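Local coordinates for protein SusD homolog (PDB 3SGH) that probably binds glycans at the bacterial cell surface and hands them on for uptake, as SusD-like outer-membrane lipoproteins do, at residues A[281-286]-A[372-377]; A[385-390]-A[437-442]; A[424-429]-A[452-457]. All blocks are in the same frame, centred on the assembly; numbering follows the deposited sequence. Where two conformers were deposited one is given.

Interaction 1. Residues A[281-286]-A[372-377]; sequences GYVGVR and GNYVDN
Tyr-374 reaches over to the backbone of 281-286 and gives its hydroxyl hydrogen to Gly-284 O, with OH and O 2.7 Å apart. The oxygen lies at the ring edge, near the ring plane, and the hydroxyl comes to it 26° off the carbonyl plane. The ring gets there because its CG stands anti to the backbone N (chi1 174°), which sends the side chain across from its own loop.

Around the hydroxyl the two flanking ring carbons meet different neighbours. Tyr-374 CE1 has Val-283 CG1 at 4.3 Å, a loose apolar touch by one branch of the valine, while Tyr-374 CE2 has Arg-286 CB at 3.9 Å. The arginine offers only its aliphatic root; its chain bends at chi2 and carries the guanidinium away, to Pro-439 O and Asn-385 O. A tyrosine suits this place because it combines a flat hydrocarbon wall with one donor at its far end, and a phenylalanine here would probably leave the buried Gly-284 carbonyl without its donor.

Beyond the ring a water joins the loops again, accepting from Arg-286 N at 2.8 Å and donating to Asp-376 OD2 at 2.9 Å. That carboxylate oxygen also receives His-382 ND1 and Asn-385 ND2, while Tyr-301 OH holds OD1, which fixes the group's rotation. Ala-253 and Ser-257 of helix 253-261 touch the tyrosine. What results is two irregular loops joined by side chain, backbone and water, without sheet pairing, in keeping with the loop-rich part that accompanies the helical superhelix in the SusD fold.

Interaction 2. Residues A[385-390]-A[437-442]; sequences NNYTNQ and IFPATE
Tyr-387 and Phe-438 bury the most surface here; their side chains run antiparallel, one ring overlapping the other. Tyr-387 CD2 sits over the centre of the phenylalanine ring, 3.5 Å above its plane. The two planes are inclined at 42°, so one side of the tyrosine dips onto the phenylalanine face, and the closest carbons are Tyr-387 CE2 and Phe-438 CD1, 3.5 Å apart. With CG anti to its backbone N (chi1 -164°), Tyr-387 crosses directly to the other loop, whereas Phe-438, with CG beside its own N (chi1 -63°), offers one ring face to it.

The far end of the tyrosine comes to rest on Pro-439; the two side chains are nearly perpendicular, the proline CD lying obliquely to the tyrosine ring. Pro-439 CD lies 3.6 Å from Tyr-387 CZ and 3.2 Å from Tyr-387 OH. A proline suits this spot: CD is bonded to the amide nitrogen, so its hydrogens are probably slightly polarised and tolerate the nearby oxygen, and its rigid ring gives a firm surface.

At the rim of Phe-438, Asn-389 presents its amide nearly perpendicular to the ring, with Asn-389 ND2 3.8 Å from Phe-438 CE1. This amide turns its polarity elsewhere, donating to Gly-372 O and accepting from Ser-391 N. Cys-254 and Ser-257 of helix 253-261 also pack against Phe-438.

No hydrogen bond joins 385-390 to 437-442. Shape and dispersion therefore carry the direct contact, while the polar link comes from a third segment: the Arg-286 guanidinium bridges Pro-439 O and Asn-385 O.

Interaction 3. Residues A[424-429]-A[452-457]; sequences NGWADF and RGQRRL
Arg-452 O takes the short bond of Arg-455 NH1 (2.8 Å), and the edge of the Phe-429 ring lies against it, Phe-429 CE2 being 3.5 Å from that oxygen. The bond is fairly straight (158°) and lies in the guanidinium plane. Arg-455 can bend back to its own loop because its chain folds at both chi2 and chi3. The same NH1 also donates to a water, which in turn gives a hydrogen to Phe-429 O and so ties the helix to the loop. Phe-429 CE2 lies at the edge of the guanidinium, near its plane and 3.8 Å from Arg-455 NH1, with ring and guanidinium planes 71° apart.

Arg-455 and Arg-452 hold their guanidinium groups close, face toward face but offset and tilted, which is reasonable because both salt-bridge Asp-488, NE of the first to OD1 and NH2 of the second to OD2. Gly-453 between them has a phi of 74°, easily adopted without a side chain.

In a protein whose fold is an alpha-alpha superhelix, helix 424-432 supplies Trp-426 and Phe-429, three residues apart, and the partner is the irregular loop that precedes helix 461-466.

Trp-426 NE1 donates to Gln-454 O at 3.1 Å, almost in the indole plane although bent at hydrogen. Further along the same indole edge, Trp-426 CH2 touches Leu-457 CD1 at 3.7 Å in the conformer given here, one of two, so a tryptophan probably supplies both a donor and an apolar rim. Leu-119 of helix 100-120 packs on both these side chains. Gln-454 NE2 donates to Arg-456 O at 2.9 Å, bracing the loop at the indole edge, while Arg-456 turns away from the helix, to a salt bridge with Asp-483 and a hydrogen bond to Gln-120 O.

Coming from the N terminus, the chain first passes 281-286 and, after 85 intervening residues, closes interaction 1 at 372-377, before either other contact has opened. Interaction 2 then opens at 385-390 and interaction 3 at 424-429; 437-442 closes the former and 452-457 the latter, so these two cross, with helix 424-432 inside the loop that interaction 2 closes. Interactions 1 and 2 touch, and Asp-376 N probably bonds to Asn-386 OD1 (2.8 Å). Interaction 3 lies nearer the centre of the chain, its nearest atoms about 4 Å from those of interaction 2. Together they run from the outlying loops 281-286 and 372-377 inward to helix 424-432 and the loop before helix 461-466.

Interaction 1. Residues A[281-286]-A[372-377]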
loop_
_atom_site.group_PDB
_atom_site.type_symbol
_atom_site.label_atom_id
_atom_site.label_comp_id
_atom_site.label_asym_id
_atom_site.label_seq_id
_atom_site.Cartn_x
_atom_site.Cartn_y
_atom_site.Cartn_z
ATOM N N GLY A 281 -15.717 1.824 -22.813
ATOM C CA GLY A 281 -14.453 2.413 -22.315
ATOM C C GLY A 281 -14.385 2.394 -20.780
ATOM O O GLY A 281 -15.355 2.057 -20.111
ATOM N N TYR A 282 -13.236 2.816 -20.268
ATOM C CA TYR A 282 -12.909 2.812 -18.875
ATOM C C TYR A 282 -12.950 4.238 -18.400
ATOM O O TYR A 282 -12.321 5.088 -18.982
ATOM C CB TYR A 282 -11.517 2.178 -18.632
ATOM C CG TYR A 282 -11.461 0.762 -19.161
ATOM C CD1 TYR A 282 -11.948 -0.302 -18.410
ATOM C CD2 TYR A 282 -10.981 0.500 -20.444
ATOM C CE1 TYR A 282 -11.954 -1.614 -18.906
ATOM C CE2 TYR A 282 -10.951 -0.830 -20.938
ATOM C CZ TYR A 282 -11.449 -1.858 -20.167
ATOM O OH TYR A 282 -11.421 -3.126 -20.663
ATOM N N VAL A 283 -13.766 4.479 -17.375
ATOM C CA VAL A 283 -13.926 5.798 -16.770
ATOM C C VAL A 283 -13.950 5.646 -15.255
ATOM O O VAL A 283 -14.860 5.002 -14.663
ATOM C CB VAL A 283 -15.198 6.531 -17.255
ATOM C CG1 VAL A 283 -15.300 7.897 -16.584
ATOM C CG2 VAL A 283 -15.249 6.688 -18.834
ATOM N N GLY A 284 -12.932 6.213 -14.610
ATOM C CA GLY A 284 -12.860 6.237 -13.141
ATOM C C GLY A 284 -13.645 7.378 -12.521
ATOM O O GLY A 284 -14.149 8.260 -13.234
ATOM N N VAL A 285 -13.719 7.349 -11.197
ATOM C CA VAL A 285 -14.385 8.364 -10.376
ATOM C C VAL A 285 -13.370 9.298 -9.774
ATOM O O VAL A 285 -12.383 8.853 -9.192
ATOM C CB VAL A 285 -15.262 7.708 -9.266
ATOM C CG1 VAL A 285 -15.997 8.829 -8.427
ATOM C CG2 VAL A 285 -16.222 6.716 -9.882
ATOM N N ARG A 286 -13.598 10.615 -9.895
ATOM C CA ARG A 286 -12.714 11.576 -9.267
ATOM C C ARG A 286 -12.899 11.500 -7.735
ATOM O O ARG A 286 -14.004 11.723 -7.227
ATOM C CB ARG A 286 -13.003 12.981 -9.791
ATOM C CG ARG A 286 -12.088 14.060 -9.229
ATOM C CD ARG A 286 -10.669 14.028 -9.874
ATOM N NE ARG A 286 -9.830 15.020 -9.219
ATOM C CZ ARG A 286 -9.823 16.327 -9.450
ATOM N NH1 ARG A 286 -10.507 16.845 -10.431
ATOM N NH2 ARG A 286 -9.065 17.126 -8.692
ATOM N N GLY A 372 -3.102 10.061 -19.641
ATOM C CA GLY A 372 -4.318 10.700 -20.130
ATOM C C GLY A 372 -4.896 11.719 -19.177
ATOM O O GLY A 372 -4.732 11.630 -17.942
ATOM N N ASN A 373 -5.576 12.696 -19.748
ATOM C CA ASN A 373 -6.342 13.626 -18.933
ATOM C C ASN A 373 -7.638 12.945 -18.563
ATOM O O ASN A 373 -8.017 11.958 -19.195
ATOM C CB ASN A 373 -6.609 14.908 -19.717
ATOM C CG ASN A 373 -5.347 15.616 -20.066
ATOM O OD1 ASN A 373 -4.421 15.631 -19.286
ATOM N ND2 ASN A 373 -5.304 16.213 -21.250
ATOM N N TYR A 374 -8.326 13.480 -17.564
ATOM C CA TYR A 374 -9.556 12.890 -17.108
ATOM C C TYR A 374 -10.718 13.783 -17.475
ATOM O O TYR A 374 -10.653 14.980 -17.230
ATOM C CB TYR A 374 -9.519 12.780 -15.587
ATOM C CG TYR A 374 -10.827 12.300 -15.024
ATOM C CD1 TYR A 374 -11.262 11.000 -15.241
ATOM C CD2 TYR A 374 -11.614 13.133 -14.247
ATOM C CE1 TYR A 374 -12.472 10.566 -14.739
ATOM C CE2 TYR A 374 -12.825 12.696 -13.720
ATOM C CZ TYR A 374 -13.241 11.402 -13.971
ATOM O OH TYR A 374 -14.436 10.961 -13.468
ATOM N N VAL A 375 -11.766 13.193 -18.039
ATOM C CA VAL A 375 -13.034 13.895 -18.254
ATOM C C VAL A 375 -14.127 13.082 -17.596
ATOM O O VAL A 375 -14.106 11.835 -17.611
ATOM C CB VAL A 375 -13.355 14.141 -19.742
ATOM C CG1 VAL A 375 -12.403 15.221 -20.338
ATOM C CG2 VAL A 375 -13.287 12.857 -20.535
ATOM N N ASP A 376 -15.078 13.793 -17.002
ATOM C CA ASP A 376 -16.246 13.188 -16.421
ATOM C C ASP A 376 -17.485 13.682 -17.143
ATOM O O ASP A 376 -18.087 14.700 -16.765
ATOM C CB ASP A 376 -16.321 13.468 -14.946
ATOM C CG ASP A 376 -17.463 12.693 -14.262
ATOM O OD1 ASP A 376 -18.274 12.014 -14.984
ATOM O OD2 ASP A 376 -17.574 12.771 -13.004
ATOM N N ASN A 377 -17.828 12.972 -18.221
ATOM C CA ASN A 377 -18.942 13.309 -19.083
ATOM C C ASN A 377 -20.100 12.333 -18.948
ATOM O O ASN A 377 -21.117 12.506 -19.609
ATOM C CB ASN A 377 -18.481 13.266 -20.554
ATOM C CG ASN A 377 -17.553 14.380 -20.882
ATOM O OD1 ASN A 377 -17.660 15.504 -20.320
ATOM N ND2 ASN A 377 -16.575 14.083 -21.725
HETATM O O HOH W 1 -15.974 11.813 -10.831
#

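Interaction 2. Residues A[385-390]-A[437-442]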
loop_
_atom_site.group_PDB
_atom_site.type_symbol
_atom_site.label_atom_id
_atom_site.label_comp_id
_atom_site.label_asym_id
_atom_site.label_seq_id
_atom_site.Cartn_x
_atom_site.Cartn_y
_atom_site.Cartn_z
ATOM N N ASN A 385 -15.143 17.973 -12.316
ATOM C CA ASN A 385 -14.275 16.869 -11.981
ATOM C C ASN A 385 -13.145 16.660 -12.973
ATOM O O ASN A 385 -12.233 15.878 -12.697
ATOM C CB ASN A 385 -15.095 15.569 -11.846
ATOM C CG ASN A 385 -16.025 15.623 -10.682
ATOM O OD1 ASN A 385 -15.658 16.157 -9.630
ATOM N ND2 ASN A 385 -17.187 15.058 -10.822
ATOM N N ASN A 386 -13.188 17.352 -14.118
ATOM C CA ASN A 386 -12.181 17.138 -15.139
ATOM C C ASN A 386 -10.787 17.522 -14.612
ATOM O O ASN A 386 -10.645 18.426 -13.817
ATOM C CB ASN A 386 -12.485 17.947 -16.406
ATOM C CG ASN A 386 -13.731 17.492 -17.156
ATOM O OD1 ASN A 386 -14.446 16.555 -16.774
ATOM N ND2 ASN A 386 -13.967 18.154 -18.281
ATOM N N TYR A 387 -9.750 16.828 -15.071
ATOM C CA TYR A 387 -8.413 17.047 -14.547
ATOM C C TYR A 387 -7.336 16.856 -15.611
ATOM O O TYR A 387 -7.341 15.874 -16.346
ATOM C CB TYR A 387 -8.170 16.176 -13.298
ATOM C CG TYR A 387 -6.966 16.602 -12.458
ATOM C CD1 TYR A 387 -7.044 17.640 -11.534
ATOM C CD2 TYR A 387 -5.749 15.952 -12.605
ATOM C CE1 TYR A 387 -5.918 18.028 -10.797
ATOM C CE2 TYR A 387 -4.647 16.322 -11.866
ATOM C CZ TYR A 387 -4.733 17.350 -10.977
ATOM O OH TYR A 387 -3.604 17.674 -10.283
ATOM N N THR A 388 -6.432 17.823 -15.693
ATOM C CA THR A 388 -5.271 17.746 -16.581
ATOM C C THR A 388 -4.147 16.977 -15.895
ATOM O O THR A 388 -3.668 17.356 -14.813
ATOM C CB THR A 388 -4.781 19.152 -17.000
ATOM O OG1 THR A 388 -5.859 19.931 -17.567
ATOM C CG2 THR A 388 -3.624 19.009 -17.985
ATOM N N ASN A 389 -3.746 15.870 -16.497
ATOM C CA ASN A 389 -2.686 15.039 -15.915
ATOM C C ASN A 389 -1.389 15.824 -15.868
ATOM O O ASN A 389 -0.981 16.439 -16.871
ATOM C CB ASN A 389 -2.530 13.752 -16.727
ATOM C CG ASN A 389 -1.912 12.660 -15.959
ATOM O OD1 ASN A 389 -0.866 12.845 -15.328
ATOM N ND2 ASN A 389 -2.530 11.470 -16.010
ATOM N N GLN A 390 -0.729 15.824 -14.712
ATOM C CA GLN A 390 0.456 16.611 -14.602
ATOM C C GLN A 390 1.676 15.807 -15.002
ATOM O O GLN A 390 2.742 16.393 -15.111
ATOM C CB GLN A 390 0.591 17.227 -13.216
ATOM C CG GLN A 390 -0.547 18.209 -12.928
ATOM C CD GLN A 390 -0.316 19.056 -11.671
ATOM O OE1 GLN A 390 0.692 18.904 -10.963
ATOM N NE2 GLN A 390 -1.258 19.960 -11.396
ATOM N N ILE A 437 -0.353 11.632 -8.189
ATOM C CA ILE A 437 -1.729 11.263 -7.824
ATOM C C ILE A 437 -2.643 12.477 -7.844
ATOM O O ILE A 437 -2.308 13.549 -7.285
ATOM C CB ILE A 437 -1.784 10.634 -6.409
ATOM C CG1 ILE A 437 -0.924 9.377 -6.344
ATOM C CG2 ILE A 437 -3.208 10.333 -6.005
ATOM C CD1 ILE A 437 -1.210 8.410 -7.518
ATOM N N PHE A 438 -3.782 12.342 -8.502
ATOM C CA PHE A 438 -4.735 13.441 -8.565
ATOM C C PHE A 438 -5.240 13.825 -7.166
ATOM O O PHE A 438 -5.816 12.987 -6.465
ATOM C CB PHE A 438 -5.959 13.061 -9.379
ATOM C CG PHE A 438 -5.717 12.738 -10.829
ATOM C CD1 PHE A 438 -4.483 12.830 -11.434
ATOM C CD2 PHE A 438 -6.828 12.429 -11.624
ATOM C CE1 PHE A 438 -4.348 12.513 -12.809
ATOM C CE2 PHE A 438 -6.709 12.151 -12.947
ATOM C CZ PHE A 438 -5.488 12.196 -13.558
ATOM N N PRO A 439 -5.093 15.101 -6.793
ATOM C CA PRO A 439 -5.606 15.539 -5.480
ATOM C C PRO A 439 -7.110 15.733 -5.540
ATOM O O PRO A 439 -7.698 15.715 -6.623
ATOM C CB PRO A 439 -4.946 16.894 -5.299
ATOM C CG PRO A 439 -4.863 17.439 -6.696
ATOM C CD PRO A 439 -4.485 16.221 -7.542
ATOM N N ALA A 440 -7.725 15.948 -4.386
ATOM C CA ALA A 440 -9.094 16.379 -4.284
ATOM C C ALA A 440 -9.288 17.677 -5.083
ATOM O O ALA A 440 -8.336 18.471 -5.246
ATOM C CB ALA A 440 -9.445 16.597 -2.801
ATOM N N THR A 441 -10.523 17.923 -5.517
ATOM C CA THR A 441 -10.883 19.210 -6.092
ATOM C C THR A 441 -10.679 20.356 -5.077
ATOM O O THR A 441 -10.405 21.503 -5.461
ATOM C CB THR A 441 -12.327 19.239 -6.650
ATOM O OG1 THR A 441 -13.255 18.895 -5.595
ATOM C CG2 THR A 441 -12.448 18.294 -7.865
ATOM N N GLU A 442 -10.835 20.075 -3.792
ATOM C CA GLU A 442 -10.573 21.070 -2.761
ATOM C C GLU A 442 -10.199 20.358 -1.473
ATOM O O GLU A 442 -10.612 19.221 -1.256
ATOM C CB GLU A 442 -11.795 21.957 -2.509
ATOM C CG GLU A 442 -12.924 21.250 -1.804
ATOM C CD GLU A 442 -14.188 22.112 -1.685
ATOM O OE1 GLU A 442 -14.442 22.683 -0.602
ATOM O OE2 GLU A 442 -14.914 22.210 -2.680
#

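Interaction 3. Residues A[424-429]-A[452-457]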
loop_
_atom_site.group_PDB
_atom_site.type_symbol
_atom_site.label_atom_id
_atom_site.label_comp_id
_atom_site.label_asym_id
_atom_site.label_seq_id
_atom_site.Cartn_x
_atom_site.Cartn_y
_atom_site.Cartn_z
ATOM N N ASN A 424 0.859 1.897 -1.607
ATOM C CA ASN A 424 2.054 2.141 -2.442
ATOM C C ASN A 424 2.076 3.529 -3.068
ATOM O O ASN A 424 3.091 4.275 -2.980
ATOM C CB ASN A 424 2.189 1.110 -3.557
ATOM C CG ASN A 424 3.395 1.362 -4.392
ATOM O OD1 ASN A 424 4.519 1.296 -3.888
ATOM N ND2 ASN A 424 3.197 1.713 -5.667
ATOM N N GLY A 425 0.972 3.883 -3.705
ATOM C CA GLY A 425 0.897 5.189 -4.362
ATOM C C GLY A 425 1.095 6.366 -3.411
ATOM O O GLY A 425 1.878 7.268 -3.686
ATOM N N TRP A 426 0.359 6.343 -2.293
ATOM C CA TRP A 426 0.382 7.456 -1.353
ATOM C C TRP A 426 1.759 7.560 -0.706
ATOM O O TRP A 426 2.262 8.662 -0.481
ATOM C CB TRP A 426 -0.688 7.264 -0.311
ATOM C CG TRP A 426 -0.846 8.440 0.574
ATOM C CD1 TRP A 426 -0.583 9.741 0.273
ATOM C CD2 TRP A 426 -1.398 8.424 1.881
ATOM N NE1 TRP A 426 -0.890 10.525 1.322
ATOM C CE2 TRP A 426 -1.387 9.747 2.339
ATOM C CE3 TRP A 426 -1.862 7.417 2.724
ATOM C CZ2 TRP A 426 -1.818 10.105 3.618
ATOM C CZ3 TRP A 426 -2.329 7.764 3.982
ATOM C CH2 TRP A 426 -2.312 9.122 4.406
ATOM N N ALA A 427 2.345 6.410 -0.396
ATOM C CA ALA A 427 3.660 6.388 0.225
ATOM C C ALA A 427 4.739 6.918 -0.722
ATOM O O ALA A 427 5.516 7.819 -0.348
ATOM C CB ALA A 427 4.024 5.002 0.719
ATOM N N ASP A 428 4.776 6.413 -1.952
ATOM C CA ASP A 428 5.769 6.886 -2.957
ATOM C C ASP A 428 5.536 8.359 -3.294
ATOM O O ASP A 428 6.506 9.142 -3.445
ATOM C CB ASP A 428 5.786 6.011 -4.239
ATOM C CG ASP A 428 6.500 4.650 -4.038
ATOM O OD1 ASP A 428 7.057 4.398 -2.931
ATOM O OD2 ASP A 428 6.536 3.847 -5.007
ATOM N N PHE A 429 4.292 8.797 -3.367
ATOM C CA PHE A 429 4.037 10.206 -3.636
ATOM C C PHE A 429 4.574 11.097 -2.458
ATOM O O PHE A 429 5.215 12.124 -2.682
ATOM C CB PHE A 429 2.576 10.481 -3.923
ATOM C CG PHE A 429 2.272 11.971 -4.042
ATOM C CD1 PHE A 429 2.628 12.670 -5.185
ATOM C CD2 PHE A 429 1.723 12.665 -2.977
ATOM C CE1 PHE A 429 2.413 14.026 -5.273
ATOM C CE2 PHE A 429 1.495 14.038 -3.044
ATOM C CZ PHE A 429 1.844 14.721 -4.211
ATOM N N ARG A 452 -0.079 18.947 -2.046
ATOM C CA ARG A 452 0.614 17.876 -1.335
ATOM C C ARG A 452 -0.325 16.849 -0.716
ATOM O O ARG A 452 0.124 15.752 -0.356
ATOM C CB ARG A 452 1.505 18.484 -0.247
ATOM C CG ARG A 452 2.494 19.521 -0.865
ATOM C CD ARG A 452 3.466 20.053 0.098
ATOM N NE ARG A 452 4.439 19.075 0.557
ATOM C CZ ARG A 452 4.569 18.636 1.821
ATOM N NH1 ARG A 452 3.781 19.054 2.802
ATOM N NH2 ARG A 452 5.534 17.787 2.113
ATOM N N GLY A 453 -1.589 17.235 -0.568
ATOM C CA GLY A 453 -2.614 16.353 -0.039
ATOM C C GLY A 453 -2.495 16.125 1.472
ATOM O O GLY A 453 -1.738 16.823 2.175
ATOM N N GLN A 454 -3.231 15.132 1.950
ATOM C CA GLN A 454 -3.143 14.686 3.342
ATOM C C GLN A 454 -1.816 13.986 3.523
ATOM O O GLN A 454 -1.394 13.259 2.663
ATOM C CB GLN A 454 -4.312 13.749 3.701
ATOM C CG GLN A 454 -4.251 13.284 5.155
ATOM C CD GLN A 454 -5.602 12.916 5.745
ATOM O OE1 GLN A 454 -6.670 13.254 5.185
ATOM N NE2 GLN A 454 -5.575 12.239 6.922
ATOM N N ARG A 455 -1.134 14.229 4.633
ATOM C CA ARG A 455 0.245 13.795 4.804
ATOM C C ARG A 455 0.368 12.590 5.776
ATOM O O ARG A 455 1.356 11.860 5.729
ATOM C CB ARG A 455 1.096 14.960 5.224
ATOM C CG ARG A 455 1.034 16.140 4.292
ATOM C CD ARG A 455 1.407 15.839 2.818
ATOM N NE ARG A 455 2.793 15.375 2.680
ATOM C CZ ARG A 455 3.384 14.997 1.541
ATOM N NH1 ARG A 455 2.715 14.967 0.400
ATOM N NH2 ARG A 455 4.667 14.639 1.524
ATOM N N ARG A 456 -0.644 12.414 6.625
ATOM C CA ARG A 456 -0.706 11.341 7.619
ATOM C C ARG A 456 -2.109 11.228 8.221
ATOM O O ARG A 456 -2.921 12.146 8.105
ATOM C CB ARG A 456 0.279 11.593 8.769
ATOM C CG ARG A 456 -0.055 12.734 9.691
ATOM C CD ARG A 456 1.019 13.023 10.697
ATOM N NE ARG A 456 0.889 12.133 11.858
ATOM C CZ ARG A 456 0.116 12.390 12.909
ATOM N NH1 ARG A 456 -0.654 13.484 12.947
ATOM N NH2 ARG A 456 0.074 11.530 13.924
ATOM N N LEU A 457 -2.372 10.106 8.882
ATOM C CA LEU A 457 -3.515 10.004 9.779
ATOM C C LEU A 457 -3.072 10.477 11.171
ATOM O O LEU A 457 -1.892 10.446 11.485
ATOM C CB LEU A 457 -4.029 8.560 9.824
ATOM C CG LEU A 457 -5.014 8.169 8.715
ATOM C CD1 LEU A 457 -4.519 8.509 7.317
ATOM C CD2 LEU A 457 -5.350 6.672 8.843
HETATM O O HOH W 2 4.918 14.706 -1.590
#